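Local structure of prophage MuSo2, 43 kDa tail protein (Shewanella oneidensis, 3CDD) at residues A[148-151]-A[152-155]. The protein probably serves as a trimeric structural component of the baseplate in the contractile tail of a Mu-like prophage. Numbering follows the deposited sequence.
Sequences QIEQ and GETP
The carboxylate of Glu-153 reaches back across a type II beta turn, Glu-150 to Glu-153, and its OE1 accepts the backbone N-H of Glu-150 at 3.1 Å between OE1 and N. The donor comes from above the carboxylate plane, 46° out of it, in a fairly straight bond. The turn itself is closed the other way, Glu-153 N donating to Glu-150 O over 3.2 Å, so both backbone polar groups of Glu-150 are satisfied by one residue. A glutamate suits this place because its chain is long enough to recross the turn: CG stands anti to the backbone N (chi1 -162°) and the rest runs extended, bringing CD within 4.1 Å of Glu-150 CB. Gly-152 occupies the third turn position, where its positive phi (75°) favours glycine. Gln-151, at the second position (i+1), turns its side chain outward and packs on Val-255 of a second subunit. Glu-150 OE1 and Glu-153 OE2 lie 4.0 Å apart, a closeness of like charges that Arg-161 of helix 155-164 probably offsets, its NE forming salt bridges to both carboxylates. The turn lies in the loop between strand 144-148 and that helix, in the gp44-like second domain, and Thr-154, the N-cap, uses its hydroxyl to cap a backbone N of the first turn. Branched and apolar, Ile-149 suits the inner side of the turn, where its CG2 branch rests against Glu-153 CB, 4.0 Å away.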
loop_
_atom_site.group_PDB
_atom_site.type_symbol
_atom_site.label_atom_id
_atom_site.label_comp_id
_atom_site.label_asym_id
_atom_site.label_seq_id
_atom_site.Cartn_x
_atom_site.Cartn_y
_atom_site.Cartn_z
ATOM N N GLN A 148 -15.651 -29.378 -9.405
ATOM C CA GLN A 148 -16.743 -28.488 -9.065
ATOM C C GLN A 148 -16.338 -27.014 -9.050
ATOM O O GLN A 148 -15.324 -26.638 -8.453
ATOM C CB GLN A 148 -17.354 -28.886 -7.733
ATOM C CG GLN A 148 -18.641 -29.643 -7.904
ATOM C CD GLN A 148 -18.949 -30.535 -6.726
ATOM O OE1 GLN A 148 -18.075 -31.243 -6.218
ATOM N NE2 GLN A 148 -20.197 -30.520 -6.292
ATOM N N ILE A 149 -17.139 -26.189 -9.719
ATOM C CA ILE A 149 -16.941 -24.747 -9.693
ATOM C C ILE A 149 -17.136 -24.235 -8.272
ATOM O O ILE A 149 -18.201 -24.408 -7.696
ATOM C CB ILE A 149 -17.942 -24.001 -10.612
ATOM C CG1 ILE A 149 -18.104 -24.695 -11.974
ATOM C CG2 ILE A 149 -17.567 -22.510 -10.718
ATOM C CD1 ILE A 149 -16.815 -24.976 -12.694
ATOM N N GLU A 150 -16.101 -23.612 -7.711
ATOM C CA GLU A 150 -16.230 -22.939 -6.423
ATOM C C GLU A 150 -17.148 -21.724 -6.587
ATOM O O GLU A 150 -17.350 -21.235 -7.705
ATOM C CB GLU A 150 -14.857 -22.551 -5.869
ATOM C CG GLU A 150 -14.090 -23.731 -5.268
ATOM C CD GLU A 150 -12.574 -23.589 -5.386
ATOM O OE1 GLU A 150 -12.039 -22.511 -5.032
ATOM O OE2 GLU A 150 -11.911 -24.564 -5.821
ATOM N N GLN A 151 -17.722 -21.257 -5.484
ATOM C CA GLN A 151 -18.686 -20.160 -5.526
ATOM C C GLN A 151 -18.032 -18.903 -6.083
ATOM O O GLN A 151 -17.091 -18.372 -5.478
ATOM C CB GLN A 151 -19.217 -19.838 -4.125
ATOM C CG GLN A 151 -20.206 -20.815 -3.524
ATOM C CD GLN A 151 -20.770 -20.315 -2.187
ATOM O OE1 GLN A 151 -20.551 -19.160 -1.794
ATOM N NE2 GLN A 151 -21.495 -21.182 -1.490
ATOM N N GLY A 152 -18.540 -18.425 -7.220
ATOM C CA GLY A 152 -18.098 -17.147 -7.792
ATOM C C GLY A 152 -16.731 -17.215 -8.455
ATOM O O GLY A 152 -16.157 -16.188 -8.838
ATOM N N GLU A 153 -16.211 -18.432 -8.592
ATOM C CA GLU A 153 -14.947 -18.669 -9.271
ATOM C C GLU A 153 -14.998 -18.121 -10.690
ATOM O O GLU A 153 -16.001 -18.276 -11.397
ATOM C CB GLU A 153 -14.646 -20.169 -9.315
ATOM C CG GLU A 153 -13.177 -20.482 -9.598
ATOM C CD GLU A 153 -12.805 -21.920 -9.309
ATOM O OE1 GLU A 153 -13.673 -22.836 -9.434
ATOM O OE2 GLU A 153 -11.625 -22.124 -8.961
ATOM N N THR A 154 -13.915 -17.470 -11.096
ATOM C CA THR A 154 -13.811 -16.947 -12.449
ATOM C C THR A 154 -13.213 -18.017 -13.391
ATOM O O THR A 154 -12.529 -18.927 -12.926
ATOM C CB THR A 154 -12.930 -15.668 -12.453
ATOM O OG1 THR A 154 -11.578 -16.028 -12.160
ATOM C CG2 THR A 154 -13.432 -14.674 -11.393
ATOM N N PRO A 155 -13.450 -17.901 -14.718
ATOM C CA PRO A 155 -12.822 -18.813 -15.680
ATOM C C PRO A 155 -11.294 -18.924 -15.515
ATOM O O PRO A 155 -10.750 -20.040 -15.542
ATOM C CB PRO A 155 -13.183 -18.184 -17.031
ATOM C CG PRO A 155 -14.469 -17.508 -16.772
ATOM C CD PRO A 155 -14.321 -16.927 -15.403
#